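PDB 3H1T: type I site-specific restriction-modification system, R (Restriction) subunit from Vibrio vulnificus, which probably acts as the ATP-driven DNA-translocating and DNA-cleaving subunit of a type I restriction enzyme, represented here by a large fragment lacking the C-terminal part. Local coordinates for residues D437-T442 with T497-I502; S490-L495 with V513-C518; E454-L459 with D472-V477; C518-L523 with W551-D556. All blocks are in the same frame, centred on the assembly; numbering follows the deposited sequence.

Contact 1. Residues D437-T442 with T497-I502; sequences DRFAKT and TSTPVI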
loop_
_atom_site.group_PDB
_atom_site.type_symbol
_atom_site.label_atom_id
_atom_site.label_comp_id
_atom_site.label_asym_id
_atom_site.label_seq_id
_atom_site.Cartn_x
_atom_site.Cartn_y
_atom_site.Cartn_z
ATOM N N ASP A 437 28.012 2.545 -2.156
ATOM C CA ASP A 437 27.869 2.933 -0.748
ATOM C C ASP A 437 28.023 1.677 0.110
ATOM O O ASP A 437 27.102 0.848 0.202
ATOM C CB ASP A 437 26.495 3.602 -0.505
ATOM C CG ASP A 437 26.328 4.146 0.922
ATOM O OD1 ASP A 437 27.338 4.254 1.651
ATOM O OD2 ASP A 437 25.184 4.481 1.317
ATOM N N ARG A 438 29.196 1.529 0.724
ATOM C CA ARG A 438 29.476 0.365 1.559
ATOM C C ARG A 438 28.594 0.233 2.796
ATOM O O ARG A 438 28.568 -0.826 3.425
ATOM C CB ARG A 438 30.943 0.350 1.980
ATOM C CG ARG A 438 31.896 0.461 0.815
ATOM C CD ARG A 438 33.286 0.094 1.240
ATOM N NE ARG A 438 33.394 -1.330 1.556
ATOM C CZ ARG A 438 34.431 -1.867 2.189
ATOM N NH1 ARG A 438 35.440 -1.096 2.578
ATOM N NH2 ARG A 438 34.471 -3.173 2.415
ATOM N N PHE A 439 27.874 1.294 3.150
ATOM C CA PHE A 439 26.996 1.222 4.306
ATOM C C PHE A 439 25.517 1.309 3.967
ATOM O O PHE A 439 24.692 1.579 4.834
ATOM C CB PHE A 439 27.361 2.285 5.342
ATOM C CG PHE A 439 28.510 1.892 6.210
ATOM C CD1 PHE A 439 29.813 2.001 5.748
ATOM C CD2 PHE A 439 28.288 1.343 7.465
ATOM C CE1 PHE A 439 30.887 1.562 6.524
ATOM C CE2 PHE A 439 29.360 0.895 8.253
ATOM C CZ PHE A 439 30.657 1.007 7.781
ATOM N N ALA A 440 25.183 1.083 2.701
ATOM C CA ALA A 440 23.790 1.093 2.277
ATOM C C ALA A 440 23.199 -0.219 2.799
ATOM O O ALA A 440 23.693 -1.302 2.457
ATOM C CB ALA A 440 23.711 1.143 0.764
ATOM N N LYS A 441 22.156 -0.138 3.622
ATOM C CA LYS A 441 21.562 -1.349 4.177
ATOM C C LYS A 441 21.030 -2.240 3.086
ATOM O O LYS A 441 20.252 -1.804 2.241
ATOM C CB LYS A 441 20.457 -1.015 5.167
ATOM C CG LYS A 441 20.976 -0.487 6.493
ATOM C CD LYS A 441 19.872 -0.486 7.535
ATOM C CE LYS A 441 20.225 0.371 8.759
ATOM N NZ LYS A 441 21.218 -0.211 9.709
ATOM N N THR A 442 21.443 -3.505 3.141
ATOM C CA THR A 442 21.117 -4.517 2.135
ATOM C C THR A 442 20.567 -5.830 2.696
ATOM O O THR A 442 20.962 -6.254 3.774
ATOM C CB THR A 442 22.390 -4.859 1.334
ATOM O OG1 THR A 442 22.919 -3.659 0.760
ATOM C CG2 THR A 442 22.097 -5.875 0.249
ATOM N N THR A 497 20.931 3.466 13.145
ATOM C CA THR A 497 22.065 2.552 13.330
ATOM C C THR A 497 22.789 2.297 12.003
ATOM O O THR A 497 22.145 2.197 10.967
ATOM C CB THR A 497 21.586 1.222 13.880
ATOM O OG1 THR A 497 20.577 0.699 13.009
ATOM C CG2 THR A 497 21.015 1.387 15.276
ATOM N N SER A 498 24.113 2.168 12.023
ATOM C CA SER A 498 24.842 1.932 10.774
ATOM C C SER A 498 25.063 0.459 10.432
ATOM O O SER A 498 25.342 0.122 9.281
ATOM C CB SER A 498 26.192 2.682 10.769
ATOM O OG SER A 498 27.063 2.219 11.785
ATOM N N THR A 499 24.944 -0.423 11.423
ATOM C CA THR A 499 25.118 -1.852 11.176
ATOM C C THR A 499 24.124 -2.683 11.996
ATOM O O THR A 499 23.607 -2.216 13.010
ATOM C CB THR A 499 26.548 -2.321 11.515
ATOM O OG1 THR A 499 26.796 -2.120 12.910
ATOM C CG2 THR A 499 27.577 -1.553 10.719
ATOM N N PRO A 500 23.838 -3.924 11.556
ATOM C CA PRO A 500 24.354 -4.606 10.362
ATOM C C PRO A 500 24.034 -3.845 9.088
ATOM O O PRO A 500 23.059 -3.092 9.024
ATOM C CB PRO A 500 23.632 -5.954 10.391
ATOM C CG PRO A 500 23.335 -6.161 11.842
ATOM C CD PRO A 500 22.858 -4.786 12.238
ATOM N N VAL A 501 24.851 -4.030 8.066
ATOM C CA VAL A 501 24.593 -3.377 6.807
ATOM C C VAL A 501 23.899 -4.395 5.896
ATOM O O VAL A 501 22.943 -4.071 5.200
ATOM C CB VAL A 501 25.903 -2.882 6.182
ATOM C CG1 VAL A 501 25.625 -2.218 4.852
ATOM C CG2 VAL A 501 26.572 -1.912 7.124
ATOM N N ILE A 502 24.365 -5.640 5.958
ATOM C CA ILE A 502 23.837 -6.729 5.154
ATOM C C ILE A 502 23.210 -7.827 5.986
ATOM O O ILE A 502 23.843 -8.344 6.900
ATOM C CB ILE A 502 24.937 -7.474 4.362
ATOM C CG1 ILE A 502 26.030 -6.508 3.893
ATOM C CG2 ILE A 502 24.293 -8.228 3.216
ATOM C CD1 ILE A 502 25.583 -5.565 2.884
HETATM O O HOH W 1 24.343 1.705 7.387
#
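Thr442 and Ile502 pair as neighbours in parallel strands, and the loops leading into both strands fasten to each other. The site lies in the second RecA-like domain of the helicase part. Thr442 N donates to Val501 O over 2.6 Å, and the bond is nearly straight at 174°. Beside it the CD1 end of Ile502 packs against CB of Thr442 at 3.6 Å, the two side chains running the same way.

Lys441 makes the long reach. Its chain is stretched as far as CE and then turned at the CD-CE bond (chi4 -75°), which brings the ammonium toward the incoming loop. Lys441 NZ donates to Thr497 O at 2.9 Å from above the carbonyl plane. Weak bonds to Thr497 OG1 and to Pro500 O, which follows a cis peptide bond, add to this one.

Val501 packs against the type I turn from Asp437 to Ala440. Its CG1 lies 3.2 Å from Ala440 O, and its CG2 meets CD2 of Phe439 at 3.7 Å, the two side chains crossing at about a right angle. Thr499 CG2 and Ser498 O stand at the edge of the Phe439 ring.

Further out, Thr497 OG1 is bonded to Arg491 O and Glu494 O. Thr442 OG1 donates to Ala440 O at 3.0 Å, from above that carbonyl plane, and is also bonded to Asn520 ND2. Tyr473 OH holds Arg438 O. One water spans the two loops, donating to Phe439 O at 2.6 Å and to Ser498 O at 2.7 Å.

Contact 2. Residues S490-L495 with V513-C518; sequences SRFQEL and VDAPTC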
loop_
_atom_site.group_PDB
_atom_site.type_symbol
_atom_site.label_atom_id
_atom_site.label_comp_id
_atom_site.label_asym_id
_atom_site.label_seq_id
_atom_site.Cartn_x
_atom_site.Cartn_y
_atom_site.Cartn_z
ATOM N N SER A 490 16.532 -6.395 14.539
ATOM C CA SER A 490 16.050 -5.237 15.279
ATOM C C SER A 490 16.872 -3.984 15.037
ATOM O O SER A 490 16.331 -2.917 14.768
ATOM C CB SER A 490 16.034 -5.559 16.775
ATOM O OG SER A 490 15.489 -4.489 17.524
ATOM N N ARG A 491 18.188 -4.118 15.148
ATOM C CA ARG A 491 19.108 -2.995 14.947
ATOM C C ARG A 491 19.146 -2.582 13.487
ATOM O O ARG A 491 19.267 -1.398 13.166
ATOM C CB ARG A 491 20.526 -3.368 15.392
ATOM C CG ARG A 491 20.633 -3.830 16.844
ATOM C CD ARG A 491 22.097 -3.967 17.302
ATOM N NE ARG A 491 22.336 -5.238 17.993
ATOM C CZ ARG A 491 22.900 -6.306 17.424
ATOM N NH1 ARG A 491 23.302 -6.256 16.150
ATOM N NH2 ARG A 491 23.041 -7.439 18.113
ATOM N N PHE A 492 19.059 -3.571 12.605
ATOM C CA PHE A 492 19.084 -3.332 11.164
ATOM C C PHE A 492 17.928 -2.420 10.739
ATOM O O PHE A 492 18.080 -1.520 9.909
ATOM C CB PHE A 492 18.976 -4.668 10.419
ATOM C CG PHE A 492 18.813 -4.533 8.930
ATOM C CD1 PHE A 492 19.906 -4.295 8.105
ATOM C CD2 PHE A 492 17.561 -4.692 8.349
ATOM C CE1 PHE A 492 19.739 -4.225 6.711
ATOM C CE2 PHE A 492 17.392 -4.626 6.976
ATOM C CZ PHE A 492 18.483 -4.393 6.155
ATOM N N GLN A 493 16.764 -2.670 11.328
ATOM C CA GLN A 493 15.553 -1.927 11.043
ATOM C C GLN A 493 15.587 -0.486 11.518
ATOM O O GLN A 493 14.861 0.361 10.993
ATOM C CB GLN A 493 14.363 -2.645 11.672
ATOM C CG GLN A 493 14.003 -3.934 10.969
ATOM C CD GLN A 493 12.754 -4.558 11.530
ATOM O OE1 GLN A 493 12.120 -5.386 10.888
ATOM N NE2 GLN A 493 12.390 -4.162 12.742
ATOM N N GLU A 494 16.434 -0.199 12.500
ATOM C CA GLU A 494 16.518 1.152 13.038
ATOM C C GLU A 494 17.133 2.114 12.045
ATOM O O GLU A 494 18.130 1.791 11.395
ATOM C CB GLU A 494 17.313 1.133 14.342
ATOM C CG GLU A 494 16.915 -0.050 15.184
ATOM C CD GLU A 494 17.194 0.123 16.651
ATOM O OE1 GLU A 494 18.379 0.281 17.038
ATOM O OE2 GLU A 494 16.207 0.089 17.417
ATOM N N LEU A 495 16.509 3.286 11.930
ATOM C CA LEU A 495 16.940 4.353 11.025
ATOM C C LEU A 495 18.310 4.939 11.353
ATOM O O LEU A 495 19.088 5.263 10.450
ATOM C CB LEU A 495 15.941 5.514 11.064
ATOM C CG LEU A 495 14.437 5.233 11.118
ATOM C CD1 LEU A 495 13.673 6.564 11.192
ATOM C CD2 LEU A 495 14.032 4.439 9.892
ATOM N N VAL A 513 10.872 -8.349 7.528
ATOM C CA VAL A 513 11.513 -7.052 7.727
ATOM C C VAL A 513 10.709 -5.800 7.455
ATOM O O VAL A 513 9.975 -5.704 6.477
ATOM C CB VAL A 513 12.765 -6.884 6.842
ATOM C CG1 VAL A 513 13.934 -6.447 7.701
ATOM C CG2 VAL A 513 13.057 -8.163 6.075
ATOM N N ASP A 514 10.873 -4.818 8.327
ATOM C CA ASP A 514 10.256 -3.519 8.153
ATOM C C ASP A 514 11.409 -2.574 8.386
ATOM O O ASP A 514 11.595 -2.079 9.491
ATOM C CB ASP A 514 9.143 -3.235 9.158
ATOM C CG ASP A 514 8.535 -1.844 8.953
ATOM O OD1 ASP A 514 8.390 -1.423 7.783
ATOM O OD2 ASP A 514 8.206 -1.168 9.953
ATOM N N ALA A 515 12.196 -2.339 7.341
ATOM C CA ALA A 515 13.350 -1.461 7.435
ATOM C C ALA A 515 13.298 -0.437 6.308
ATOM O O ALA A 515 13.714 -0.720 5.183
ATOM C CB ALA A 515 14.611 -2.273 7.331
ATOM N N PRO A 516 12.775 0.767 6.590
ATOM C CA PRO A 516 12.682 1.805 5.560
ATOM C C PRO A 516 13.985 2.259 4.875
ATOM O O PRO A 516 13.975 2.568 3.690
ATOM C CB PRO A 516 11.963 2.944 6.290
ATOM C CG PRO A 516 12.349 2.728 7.730
ATOM C CD PRO A 516 12.165 1.234 7.845
ATOM N N THR A 517 15.102 2.303 5.592
ATOM C CA THR A 517 16.342 2.718 4.954
ATOM C C THR A 517 17.027 1.612 4.145
ATOM O O THR A 517 18.195 1.750 3.771
ATOM C CB THR A 517 17.345 3.262 5.969
ATOM O OG1 THR A 517 17.420 2.365 7.081
ATOM C CG2 THR A 517 16.922 4.629 6.453
ATOM N N CYS A 518 16.322 0.514 3.886
ATOM C CA CYS A 518 16.896 -0.560 3.082
ATOM C C CYS A 518 17.073 -0.001 1.664
ATOM O O CYS A 518 16.107 0.443 1.032
ATOM C CB CYS A 518 15.966 -1.781 3.062
ATOM S SG CYS A 518 16.606 -3.174 2.094
HETATM O O HOH W 2 15.636 1.126 8.577
#
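Ala515 points its methyl at the end of helix 482-493, where CB lies 3.7 Å from CE2 of Phe492. Val513 CG1 approaches the same ring at its edge, 4.0 Å from CE2. The ring reaches both because CG is anti to the backbone N (chi1 172°), which sends it off the helix toward the loop. Phe492 also packs on Lys441 and Ile443 of the neighbouring strand. At the far end of the contact Leu495 crosses Pro516 at about a right angle. Leu495 CD2 and Pro516 CG are modelled 3.2 Å apart, closer than carbons usually come, so the exact spacing is doubtful.

The loop 513-518 belongs to the second RecA-like domain and leads into strand 518-524. Its Val-Asp-Ala-Pro sequence fits helicase motif V of superfamily 2. Arg539, which fits the arginine-rich motif VI, makes a weak hydrogen bond to Val513 O.

Gln493 forms the polar edge. Its chain is extended beyond CG and runs past Asp514, with CG 3.4 Å from Asp514 O. The amide oxygen OE1 then accepts Asp514 N at 2.9 Å. The N-H points well at the oxygen (166°), but the donor stands above the amide carbonyl plane. A water donates to Gln493 O at 2.7 Å. The same water lies 2.6 Å from Thr517 OG1, in the type I turn that runs from Ala515 to Cys518.

Contact 3. Residues E454-L459 with D472-V477; sequences EMRRAL and DYVARV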
loop_
_atom_site.group_PDB
_atom_site.type_symbol
_atom_site.label_atom_id
_atom_site.label_comp_id
_atom_site.label_asym_id
_atom_site.label_seq_id
_atom_site.Cartn_x
_atom_site.Cartn_y
_atom_site.Cartn_z
ATOM N N GLU A 454 26.542 -19.336 4.436
ATOM C CA GLU A 454 27.731 -19.351 3.604
ATOM C C GLU A 454 27.866 -17.993 2.946
ATOM O O GLU A 454 28.976 -17.487 2.781
ATOM C CB GLU A 454 27.622 -20.468 2.565
ATOM C CG GLU A 454 27.086 -21.760 3.173
ATOM C CD GLU A 454 27.501 -23.016 2.419
ATOM O OE1 GLU A 454 27.064 -23.200 1.262
ATOM O OE2 GLU A 454 28.271 -23.821 2.992
HETATM N N MSE A 455 26.728 -17.397 2.590
HETATM C CA MSE A 455 26.705 -16.074 1.958
HETATM C C MSE A 455 27.235 -15.047 2.956
HETATM O O MSE A 455 28.045 -14.189 2.615
HETATM C CB MSE A 455 25.272 -15.705 1.530
HETATM C CG MSE A 455 25.143 -14.313 0.905
HETATM SE SE MSE A 455 26.054 -14.078 -0.804
HETATM C CE MSE A 455 24.849 -15.097 -1.901
ATOM N N ARG A 456 26.782 -15.154 4.200
ATOM C CA ARG A 456 27.210 -14.253 5.262
ATOM C C ARG A 456 28.716 -14.317 5.486
ATOM O O ARG A 456 29.372 -13.282 5.553
ATOM C CB ARG A 456 26.505 -14.582 6.585
ATOM C CG ARG A 456 27.069 -13.808 7.779
ATOM C CD ARG A 456 26.624 -14.384 9.125
ATOM N NE ARG A 456 27.194 -15.701 9.390
ATOM C CZ ARG A 456 28.438 -15.916 9.813
ATOM N NH1 ARG A 456 29.265 -14.897 10.028
ATOM N NH2 ARG A 456 28.861 -17.161 10.014
ATOM N N ARG A 457 29.252 -15.533 5.597
ATOM C CA ARG A 457 30.681 -15.730 5.830
ATOM C C ARG A 457 31.511 -15.187 4.687
ATOM O O ARG A 457 32.517 -14.511 4.910
ATOM C CB ARG A 457 31.005 -17.210 6.017
ATOM C CG ARG A 457 32.491 -17.492 6.265
ATOM C CD ARG A 457 32.773 -18.967 6.542
ATOM N NE ARG A 457 31.905 -19.496 7.591
ATOM C CZ ARG A 457 30.805 -20.207 7.354
ATOM N NH1 ARG A 457 30.448 -20.476 6.107
ATOM N NH2 ARG A 457 30.057 -20.639 8.358
ATOM N N ALA A 458 31.094 -15.485 3.460
ATOM C CA ALA A 458 31.824 -15.003 2.298
ATOM C C ALA A 458 31.864 -13.484 2.278
ATOM O O ALA A 458 32.923 -12.874 2.199
ATOM C CB ALA A 458 31.177 -15.513 1.032
ATOM N N LEU A 459 30.685 -12.884 2.342
ATOM C CA LEU A 459 30.540 -11.434 2.312
ATOM C C LEU A 459 31.368 -10.797 3.443
ATOM O O LEU A 459 31.976 -9.738 3.260
ATOM C CB LEU A 459 29.049 -11.090 2.453
ATOM C CG LEU A 459 28.180 -10.450 1.344
ATOM C CD1 LEU A 459 28.635 -10.832 -0.052
ATOM C CD2 LEU A 459 26.735 -10.875 1.575
ATOM N N ASP A 472 29.456 -6.864 13.299
ATOM C CA ASP A 472 28.161 -7.275 12.778
ATOM C C ASP A 472 27.804 -6.624 11.454
ATOM O O ASP A 472 26.632 -6.325 11.201
ATOM C CB ASP A 472 27.072 -6.985 13.809
ATOM C CG ASP A 472 26.860 -5.497 14.034
ATOM O OD1 ASP A 472 27.830 -4.720 13.887
ATOM O OD2 ASP A 472 25.727 -5.107 14.375
ATOM N N TYR A 473 28.820 -6.397 10.623
ATOM C CA TYR A 473 28.638 -5.795 9.306
ATOM C C TYR A 473 27.646 -6.631 8.492
ATOM O O TYR A 473 26.753 -6.098 7.835
ATOM C CB TYR A 473 29.974 -5.738 8.575
ATOM C CG TYR A 473 29.886 -5.033 7.247
ATOM C CD1 TYR A 473 29.696 -3.649 7.179
ATOM C CD2 TYR A 473 29.973 -5.752 6.057
ATOM C CE1 TYR A 473 29.586 -2.998 5.947
ATOM C CE2 TYR A 473 29.875 -5.116 4.829
ATOM C CZ TYR A 473 29.679 -3.744 4.774
ATOM O OH TYR A 473 29.595 -3.146 3.537
ATOM N N VAL A 474 27.843 -7.946 8.507
ATOM C CA VAL A 474 26.933 -8.846 7.821
ATOM C C VAL A 474 26.358 -9.704 8.921
ATOM O O VAL A 474 27.036 -10.008 9.901
ATOM C CB VAL A 474 27.608 -9.817 6.849
ATOM C CG1 VAL A 474 26.524 -10.468 6.000
ATOM C CG2 VAL A 474 28.633 -9.115 5.986
ATOM N N ALA A 475 25.103 -10.089 8.778
ATOM C CA ALA A 475 24.493 -10.918 9.786
ATOM C C ALA A 475 23.420 -11.739 9.120
ATOM O O ALA A 475 22.795 -11.310 8.151
ATOM C CB ALA A 475 23.896 -10.055 10.892
ATOM N N ARG A 476 23.228 -12.939 9.635
ATOM C CA ARG A 476 22.218 -13.827 9.117
ATOM C C ARG A 476 20.988 -13.804 10.024
ATOM O O ARG A 476 21.102 -13.898 11.248
ATOM C CB ARG A 476 22.769 -15.245 9.024
ATOM C CG ARG A 476 21.685 -16.278 8.782
ATOM C CD ARG A 476 22.252 -17.632 8.418
ATOM N NE ARG A 476 22.611 -18.401 9.602
ATOM C CZ ARG A 476 22.283 -19.674 9.785
ATOM N NH1 ARG A 476 21.590 -20.339 8.866
ATOM N NH2 ARG A 476 22.623 -20.278 10.905
ATOM N N VAL A 477 19.816 -13.639 9.416
ATOM C CA VAL A 477 18.557 -13.648 10.151
ATOM C C VAL A 477 17.747 -14.815 9.604
ATOM O O VAL A 477 17.150 -14.737 8.522
ATOM C CB VAL A 477 17.756 -12.338 9.965
ATOM C CG1 VAL A 477 16.343 -12.533 10.488
ATOM C CG2 VAL A 477 18.434 -11.185 10.708
HETATM O O HOH W 3 25.155 -17.677 10.654
#
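Arg456 faces Val474 where helix 454-459 runs nearly antiparallel to strand 474-476, their directions 169° apart and their axes 7.9 Å apart at closest approach. The helix lies over the strand, and no direct hydrogen bond joins them.

Val474 fits between two helix side chains. Its CG1 touches Arg456 CG at 3.8 Å, and its CG2 lies 4.1 Å from Leu459 CB. Leu459 also packs on Ala426 and Thr430 of helix 422-436. Arg456 uses its aliphatic part for the contact. With CG anti to the backbone N (chi1 171°), the chain leaves the helix across the strand, and its CD comes within 3.7 Å of Arg476 N.

This is helix-on-sheet packing within a beta-alpha-beta connection. Helix 449-462 follows strand 441-446 and precedes strand 474-476, which lies parallel to it in the same sheet with strand 502-505 between them.

Beyond the apolar part, the two arginine side chains cross at about a right angle. Arg476 CB sits at the edge of the Arg456 guanidinium, and the two guanidinium planes are 47° apart. One water accepts from both: Arg476 NE at 2.8 Å and, weakly, Arg456 NE at 3.1 Å. The two NE atoms are 5.3 Å apart. Nearby acids probably ease the like charges, since Arg456 NH2 forms a salt bridge with Asp453 and Arg476 NH2 one with Glu481.

Contact 4. Residues C518-L523 with W551-D556; sequences CKNVVL and WFNIID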
loop_
_atom_site.group_PDB
_atom_site.type_symbol
_atom_site.label_atom_id
_atom_site.label_comp_id
_atom_site.label_asym_id
_atom_site.label_seq_id
_atom_site.Cartn_x
_atom_site.Cartn_y
_atom_site.Cartn_z
ATOM N N CYS A 518 16.322 0.514 3.886
ATOM C CA CYS A 518 16.896 -0.560 3.082
ATOM C C CYS A 518 17.073 -0.001 1.664
ATOM O O CYS A 518 16.107 0.443 1.032
ATOM C CB CYS A 518 15.966 -1.781 3.062
ATOM S SG CYS A 518 16.606 -3.174 2.094
ATOM N N LYS A 519 18.305 -0.049 1.166
ATOM C CA LYS A 519 18.617 0.497 -0.143
ATOM C C LYS A 519 18.930 -0.524 -1.234
ATOM O O LYS A 519 18.899 -0.182 -2.412
ATOM C CB LYS A 519 19.775 1.495 -0.018
ATOM C CG LYS A 519 19.458 2.708 0.861
ATOM C CD LYS A 519 20.646 3.669 0.924
ATOM C CE LYS A 519 20.263 5.036 1.482
ATOM N NZ LYS A 519 21.159 6.100 0.928
ATOM N N ASN A 520 19.244 -1.761 -0.849
ATOM C CA ASN A 520 19.539 -2.821 -1.820
ATOM C C ASN A 520 18.760 -4.081 -1.495
ATOM O O ASN A 520 18.794 -4.560 -0.373
ATOM C CB ASN A 520 21.029 -3.213 -1.838
ATOM C CG ASN A 520 21.945 -2.091 -2.271
ATOM O OD1 ASN A 520 21.651 -1.345 -3.205
ATOM N ND2 ASN A 520 23.090 -1.989 -1.605
ATOM N N VAL A 521 18.064 -4.620 -2.482
ATOM C CA VAL A 521 17.308 -5.851 -2.305
ATOM C C VAL A 521 17.975 -6.850 -3.243
ATOM O O VAL A 521 17.946 -6.683 -4.462
ATOM C CB VAL A 521 15.813 -5.652 -2.674
ATOM C CG1 VAL A 521 15.119 -7.009 -2.783
ATOM C CG2 VAL A 521 15.106 -4.812 -1.601
ATOM N N VAL A 522 18.578 -7.891 -2.679
ATOM C CA VAL A 522 19.309 -8.870 -3.477
ATOM C C VAL A 522 18.713 -10.279 -3.627
ATOM O O VAL A 522 18.409 -10.951 -2.642
ATOM C CB VAL A 522 20.747 -8.995 -2.923
ATOM C CG1 VAL A 522 21.600 -9.828 -3.855
ATOM C CG2 VAL A 522 21.352 -7.599 -2.745
ATOM N N LEU A 523 18.595 -10.732 -4.868
ATOM C CA LEU A 523 18.030 -12.047 -5.175
ATOM C C LEU A 523 19.059 -13.155 -5.461
ATOM O O LEU A 523 19.767 -13.118 -6.467
ATOM C CB LEU A 523 17.096 -11.926 -6.384
ATOM C CG LEU A 523 15.834 -11.084 -6.267
ATOM C CD1 LEU A 523 15.103 -11.076 -7.604
ATOM C CD2 LEU A 523 14.939 -11.665 -5.196
ATOM N N TRP A 551 15.014 5.960 -3.196
ATOM C CA TRP A 551 14.828 4.898 -4.185
ATOM C C TRP A 551 15.708 3.722 -3.798
ATOM O O TRP A 551 16.495 3.827 -2.862
ATOM C CB TRP A 551 15.193 5.393 -5.596
ATOM C CG TRP A 551 16.583 5.932 -5.707
ATOM C CD1 TRP A 551 17.010 7.179 -5.348
ATOM C CD2 TRP A 551 17.747 5.221 -6.145
ATOM N NE1 TRP A 551 18.370 7.289 -5.532
ATOM C CE2 TRP A 551 18.847 6.100 -6.015
ATOM C CE3 TRP A 551 17.970 3.927 -6.629
ATOM C CZ2 TRP A 551 20.155 5.722 -6.356
ATOM C CZ3 TRP A 551 19.272 3.552 -6.970
ATOM C CH2 TRP A 551 20.346 4.448 -6.825
ATOM N N PHE A 552 15.573 2.602 -4.500
ATOM C CA PHE A 552 16.396 1.441 -4.186
ATOM C C PHE A 552 16.777 0.585 -5.388
ATOM O O PHE A 552 16.220 0.740 -6.475
ATOM C CB PHE A 552 15.700 0.557 -3.148
ATOM C CG PHE A 552 14.470 -0.127 -3.654
ATOM C CD1 PHE A 552 13.287 0.591 -3.885
ATOM C CD2 PHE A 552 14.474 -1.500 -3.874
ATOM C CE1 PHE A 552 12.127 -0.060 -4.324
ATOM C CE2 PHE A 552 13.323 -2.158 -4.313
ATOM C CZ PHE A 552 12.148 -1.442 -4.539
ATOM N N ASN A 553 17.733 -0.319 -5.173
ATOM C CA ASN A 553 18.227 -1.231 -6.203
ATOM C C ASN A 553 17.766 -2.653 -5.974
ATOM O O ASN A 553 17.639 -3.096 -4.842
ATOM C CB ASN A 553 19.769 -1.273 -6.212
ATOM C CG ASN A 553 20.394 0.068 -6.364
ATOM O OD1 ASN A 553 20.374 0.650 -7.445
ATOM N ND2 ASN A 553 20.953 0.584 -5.279
ATOM N N ILE A 554 17.525 -3.360 -7.067
ATOM C CA ILE A 554 17.172 -4.762 -7.011
ATOM C C ILE A 554 18.241 -5.459 -7.842
ATOM O O ILE A 554 18.233 -5.373 -9.069
ATOM C CB ILE A 554 15.800 -5.046 -7.629
ATOM C CG1 ILE A 554 14.683 -4.465 -6.747
ATOM C CG2 ILE A 554 15.607 -6.541 -7.779
ATOM C CD1 ILE A 554 13.271 -4.661 -7.361
ATOM N N ILE A 555 19.203 -6.080 -7.167
ATOM C CA ILE A 555 20.267 -6.806 -7.844
ATOM C C ILE A 555 19.772 -8.254 -7.973
ATOM O O ILE A 555 19.508 -8.923 -6.970
ATOM C CB ILE A 555 21.584 -6.755 -7.035
ATOM C CG1 ILE A 555 22.116 -5.323 -6.929
ATOM C CG2 ILE A 555 22.639 -7.572 -7.725
ATOM C CD1 ILE A 555 21.353 -4.422 -5.977
ATOM N N ASP A 556 19.612 -8.716 -9.213
ATOM C CA ASP A 556 19.097 -10.062 -9.515
ATOM C C ASP A 556 20.172 -11.038 -10.022
ATOM O O ASP A 556 20.625 -10.937 -11.169
ATOM C CB ASP A 556 17.990 -9.935 -10.575
ATOM C CG ASP A 556 17.161 -11.200 -10.730
ATOM O OD1 ASP A 556 17.468 -12.218 -10.079
ATOM O OD2 ASP A 556 16.191 -11.173 -11.514
#
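Asn520 and Asn553 lie side by side, their amide planes 36° apart. In both, CG lies beside the backbone N (chi1 -63° and -55°), which keeps the amides alongside on one face. Asn553 ND2 donates to Asn520 OD1 at 2.9 Å, almost in line with the acceptor's C=O. Asn553 OD1 sits in plane at the edge of the Trp551 ring and weakly bonds His377 NE2. That ring also meets Phe63 edge-to-face and makes a cation-pi contact with Arg375. The Phe552 ring is met obliquely by Val521 CG2, 4.1 Å from its CD2.

The backbones form a regular parallel ladder. Asn553 N donates to Lys519 O at 3.0 Å, and Val521 N to Asn553 O at 2.8 Å. Two more rungs follow, from Ile555 N to Val521 O and from Leu523 N to Ile555 O. At the end of the ladder Leu523 CD1 touches Asp556 OD1 at 3.6 Å. Both carboxylate oxygens of Asp556 are held, OD1 by Thr558 and OD2 by Thr562.

Val521, Leu523 and Ile554 share one face of the sheet, where they pack on helix 530-537. That helix links the two strands, giving the beta-alpha-beta crossover of a RecA-like helicase domain.

All four contacts belong to the second RecA-like domain. Contacts 1, 3 and 4 follow its central sheet from the edge strand 474-476 inward. Contact 3 meets contact 1 through a probable hydrogen bond from Val501 N to Tyr473 O, with centres about 12 Å apart. Contact 4 is equally far from contact 1 on the other flank, where Lys519 N probably bonds to Lys441 O. Contact 2 lies nearest contact 1, about 10 Å between centres, and Phe492 CE1 packs 3.5 Å from Val501 O. It shares Cys518 with contact 4. Contacts 3 and 4 do not touch, their nearest atoms being about 6 Å apart. The loop of contact 2 fits motif V, which in related helicases lies near the ATP and DNA sites.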